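Local coordinates for glucose import ATP-binding protein GlcV (Sulfolobus solfataricus, PDB 1OXX), which hydrolyses ATP to energise glucose uptake, serving as the nucleotide-binding subunit of the GlcSTUV ABC transporter, at residues Arg120-Ile130 with Arg148-Asp158. The protein carries 1 engineered substitution. Sequence-based numbering, arbitrary orientation.
Sequences RVEEVAKILDI and RVALARALVKD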
loop_
_atom_site.group_PDB
_atom_site.type_symbol
_atom_site.label_atom_id
_atom_site.label_comp_id
_atom_site.label_asym_id
_atom_site.label_seq_id
_atom_site.Cartn_x
_atom_site.Cartn_y
_atom_site.Cartn_z
ATOM N N ARG A 120 10.107 -1.005 -31.786
ATOM C CA ARG A 120 9.311 -1.184 -30.581
ATOM C C ARG A 120 9.927 -0.467 -29.384
ATOM O O ARG A 120 9.243 0.227 -28.623
ATOM C CB ARG A 120 9.128 -2.667 -30.260
ATOM C CG ARG A 120 8.331 -2.929 -28.998
ATOM C CD ARG A 120 6.940 -2.325 -29.021
ATOM N NE ARG A 120 6.238 -2.590 -27.777
ATOM C CZ ARG A 120 5.175 -1.919 -27.339
ATOM N NH1 ARG A 120 4.659 -0.927 -28.052
ATOM N NH2 ARG A 120 4.629 -2.249 -26.171
ATOM N N VAL A 121 11.229 -0.641 -29.207
ATOM C CA VAL A 121 11.910 0.024 -28.118
ATOM C C VAL A 121 11.784 1.543 -28.254
ATOM O O VAL A 121 11.491 2.237 -27.285
ATOM C CB VAL A 121 13.393 -0.371 -28.081
ATOM C CG1 VAL A 121 14.174 0.506 -27.078
ATOM C CG2 VAL A 121 13.510 -1.859 -27.747
ATOM N N GLU A 122 12.001 2.064 -29.457
ATOM C CA GLU A 122 11.896 3.511 -29.661
ATOM C C GLU A 122 10.494 4.034 -29.407
ATOM O O GLU A 122 10.335 5.129 -28.863
ATOM C CB GLU A 122 12.398 3.924 -31.035
ATOM C CG GLU A 122 13.910 3.854 -31.119
ATOM C CD GLU A 122 14.468 4.541 -32.346
ATOM O OE1 GLU A 122 15.416 3.998 -32.935
ATOM O OE2 GLU A 122 13.965 5.646 -32.696
ATOM N N GLU A 123 9.488 3.253 -29.798
ATOM C CA GLU A 123 8.097 3.655 -29.633
ATOM C C GLU A 123 7.768 3.787 -28.146
ATOM O O GLU A 123 7.192 4.799 -27.686
ATOM C CB GLU A 123 7.194 2.622 -30.322
ATOM C CG GLU A 123 5.714 2.692 -30.029
ATOM C CD GLU A 123 4.953 1.579 -30.737
ATOM O OE1 GLU A 123 5.343 0.393 -30.600
ATOM O OE2 GLU A 123 3.974 1.887 -31.445
ATOM N N VAL A 124 8.137 2.779 -27.372
ATOM C CA VAL A 124 7.866 2.802 -25.955
ATOM C C VAL A 124 8.682 3.907 -25.278
ATOM O O VAL A 124 8.207 4.601 -24.398
ATOM C CB VAL A 124 8.160 1.427 -25.329
ATOM C CG1 VAL A 124 7.952 1.452 -23.852
ATOM C CG2 VAL A 124 7.281 0.375 -25.994
ATOM N N ALA A 125 9.930 4.061 -25.690
ATOM C CA ALA A 125 10.761 5.088 -25.107
ATOM C C ALA A 125 10.186 6.481 -25.384
ATOM O O ALA A 125 10.248 7.356 -24.521
ATOM C CB ALA A 125 12.187 4.977 -25.631
ATOM N N LYS A 126 9.630 6.703 -26.571
ATOM C CA LYS A 126 9.022 8.009 -26.865
ATOM C C LYS A 126 7.817 8.263 -25.974
ATOM O O LYS A 126 7.642 9.364 -25.439
ATOM C CB LYS A 126 8.635 8.087 -28.330
ATOM N N ILE A 127 6.972 7.256 -25.816
ATOM C CA ILE A 127 5.791 7.411 -24.985
ATOM C C ILE A 127 6.159 7.757 -23.537
ATOM O O ILE A 127 5.496 8.578 -22.913
ATOM C CB ILE A 127 4.951 6.117 -25.048
ATOM C CG1 ILE A 127 4.261 5.995 -26.411
ATOM C CG2 ILE A 127 3.934 6.085 -23.911
ATOM C CD1 ILE A 127 3.696 4.588 -26.698
ATOM N N LEU A 128 7.248 7.177 -23.020
ATOM C CA LEU A 128 7.669 7.386 -21.651
ATOM C C LEU A 128 8.721 8.494 -21.515
ATOM O O LEU A 128 9.342 8.673 -20.463
ATOM C CB LEU A 128 8.187 6.061 -21.061
ATOM C CG LEU A 128 7.152 4.954 -20.848
ATOM C CD1 LEU A 128 7.779 3.666 -20.363
ATOM C CD2 LEU A 128 6.102 5.422 -19.852
ATOM N N ASP A 129 8.924 9.219 -22.608
ATOM C CA ASP A 129 9.824 10.369 -22.676
ATOM C C ASP A 129 11.243 10.097 -22.194
ATOM O O ASP A 129 11.836 10.890 -21.449
ATOM C CB ASP A 129 9.229 11.562 -21.932
ATOM C CG ASP A 129 9.924 12.875 -22.262
ATOM O OD1 ASP A 129 10.416 13.045 -23.404
ATOM O OD2 ASP A 129 10.005 13.810 -21.425
ATOM N N ILE A 130 11.795 8.977 -22.662
ATOM C CA ILE A 130 13.208 8.650 -22.425
ATOM C C ILE A 130 13.927 8.301 -23.714
ATOM O O ILE A 130 15.022 7.747 -23.698
ATOM C CB ILE A 130 13.397 7.498 -21.409
ATOM C CG1 ILE A 130 12.437 6.347 -21.715
ATOM C CG2 ILE A 130 13.220 8.035 -19.996
ATOM C CD1 ILE A 130 12.696 5.071 -20.956
ATOM N N ARG A 148 11.584 5.292 -15.438
ATOM C CA ARG A 148 10.953 5.196 -16.731
ATOM C C ARG A 148 11.561 4.090 -17.604
ATOM O O ARG A 148 10.821 3.421 -18.334
ATOM C CB ARG A 148 10.936 6.555 -17.420
ATOM C CG ARG A 148 10.022 7.535 -16.724
ATOM C CD ARG A 148 10.152 8.939 -17.218
ATOM N NE ARG A 148 9.206 9.795 -16.514
ATOM C CZ ARG A 148 8.134 10.320 -17.070
ATOM N NH1 ARG A 148 7.867 10.102 -18.347
ATOM N NH2 ARG A 148 7.322 11.073 -16.339
ATOM N N VAL A 149 12.873 3.870 -17.532
ATOM C CA VAL A 149 13.466 2.769 -18.280
ATOM C C VAL A 149 12.957 1.434 -17.745
ATOM O O VAL A 149 12.653 0.532 -18.510
ATOM C CB VAL A 149 14.992 2.825 -18.214
ATOM C CG1 VAL A 149 15.608 1.592 -18.837
ATOM C CG2 VAL A 149 15.457 4.077 -18.902
ATOM N N ALA A 150 12.839 1.315 -16.426
ATOM C CA ALA A 150 12.329 0.092 -15.817
ATOM C C ALA A 150 10.876 -0.159 -16.239
ATOM O O ALA A 150 10.481 -1.303 -16.511
ATOM C CB ALA A 150 12.440 0.159 -14.295
ATOM N N LEU A 151 10.072 0.902 -16.293
ATOM C CA LEU A 151 8.702 0.758 -16.746
ATOM C C LEU A 151 8.661 0.391 -18.235
ATOM O O LEU A 151 7.889 -0.462 -18.633
ATOM C CB LEU A 151 7.938 2.040 -16.489
ATOM C CG LEU A 151 6.439 2.039 -16.701
ATOM C CD1 LEU A 151 5.763 0.942 -15.910
ATOM C CD2 LEU A 151 5.903 3.412 -16.329
ATOM N N ALA A 152 9.518 0.975 -19.061
ATOM C CA ALA A 152 9.564 0.642 -20.476
ATOM C C ALA A 152 9.915 -0.824 -20.660
ATOM O O ALA A 152 9.349 -1.509 -21.523
ATOM C CB ALA A 152 10.602 1.526 -21.158
ATOM N N ARG A 153 10.895 -1.297 -19.904
ATOM C CA ARG A 153 11.261 -2.717 -19.949
ATOM C C ARG A 153 10.052 -3.610 -19.642
ATOM O O ARG A 153 9.829 -4.631 -20.295
ATOM C CB ARG A 153 12.399 -2.993 -18.970
ATOM C CG ARG A 153 12.849 -4.409 -18.976
ATOM C CD ARG A 153 13.988 -4.692 -18.028
ATOM N NE ARG A 153 13.662 -4.346 -16.661
ATOM C CZ ARG A 153 14.526 -4.382 -15.662
ATOM N NH1 ARG A 153 15.791 -4.721 -15.893
ATOM N NH2 ARG A 153 14.145 -4.034 -14.444
ATOM N N ALA A 154 9.273 -3.225 -18.638
ATOM C CA ALA A 154 8.073 -3.979 -18.257
ATOM C C ALA A 154 6.978 -3.967 -19.308
ATOM O O ALA A 154 6.175 -4.901 -19.352
ATOM C CB ALA A 154 7.524 -3.437 -16.981
ATOM N N LEU A 155 6.936 -2.931 -20.144
ATOM C CA LEU A 155 5.848 -2.718 -21.108
ATOM C C LEU A 155 6.178 -3.114 -22.539
ATOM O O LEU A 155 5.324 -3.119 -23.422
ATOM C CB LEU A 155 5.466 -1.241 -21.099
ATOM C CG LEU A 155 4.926 -0.726 -19.775
ATOM C CD1 LEU A 155 4.707 0.772 -19.879
ATOM C CD2 LEU A 155 3.653 -1.426 -19.408
ATOM N N VAL A 156 7.434 -3.453 -22.764
ATOM C CA VAL A 156 7.913 -3.645 -24.132
ATOM C C VAL A 156 7.256 -4.789 -24.908
ATOM O O VAL A 156 7.171 -4.731 -26.129
ATOM C CB VAL A 156 9.469 -3.741 -24.168
ATOM C CG1 VAL A 156 9.953 -5.099 -23.769
ATOM C CG2 VAL A 156 9.957 -3.362 -25.533
ATOM N N LYS A 157 6.796 -5.815 -24.204
ATOM C CA LYS A 157 6.095 -6.951 -24.841
ATOM C C LYS A 157 4.567 -6.839 -24.794
ATOM O O LYS A 157 3.858 -7.828 -24.970
ATOM C CB LYS A 157 6.477 -8.280 -24.183
ATOM C CG LYS A 157 7.936 -8.713 -24.345
ATOM C CD LYS A 157 8.156 -10.140 -23.860
ATOM C CE LYS A 157 8.017 -10.264 -22.350
ATOM N NZ LYS A 157 8.224 -11.671 -21.880
ATOM N N ASP A 158 4.053 -5.646 -24.560
ATOM C CA ASP A 158 2.606 -5.446 -24.426
ATOM C C ASP A 158 1.891 -6.470 -23.534
ATOM O O ASP A 158 1.170 -7.363 -23.958
ATOM C CB ASP A 158 1.902 -5.387 -25.770
ATOM C CG ASP A 158 0.644 -4.535 -25.707
ATOM O OD1 ASP A 158 0.757 -3.354 -25.281
ATOM O OD2 ASP A 158 -0.490 -4.956 -26.030
HETATM O O HOH W 1 5.380 10.014 -20.537
#
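Within the ABC-ATPase domain, two neighbouring helices of the alpha-helical subdomain, 114-127 and 143-155, pack together with an arginine at each end of their shared face bonding to the other segment's backbone. R120 reaches the type I turn L155-D158: its NE donates to V156 O at 2.9 Å in an almost straight bond (179°), while NH2 makes a weak bond to L155 O. CG lies anti to the backbone N (chi1 179°), and a bend at chi2 brings the guanidinium under V124, whose CG2 sits over the centre of one face. R120 NH1 completes the grip with a salt bridge to E123 OE1 (3.0 Å), which holds the flat group against turning. A leucine in place of R120 would probably leave V156 O without this donor and E123 without its charged mate. At the other end, R148, extended from CG to NE, donates from NH1 to L128 O (2.9 Å), approaching from well above the carbonyl plane; a water that weakly accepts from R148 NH1 donates in turn to I127 O. Between the arginines the contact is apolar. A152 CB touches both V124 CG1 and, at 3.6 Å, L128 CD1, and I130 CD1 meets V149 CG2 at 3.6 Å. The Schellman motif that ends helix 114-127, with D129 at positive phi, turns the chain so that I130 can reach helix 143-155. Helix 99-104 adds I103 against both V121 and A152, extending this core into the helical bundle typical of the subdomain that carries the signature motif in ABC-ATPases.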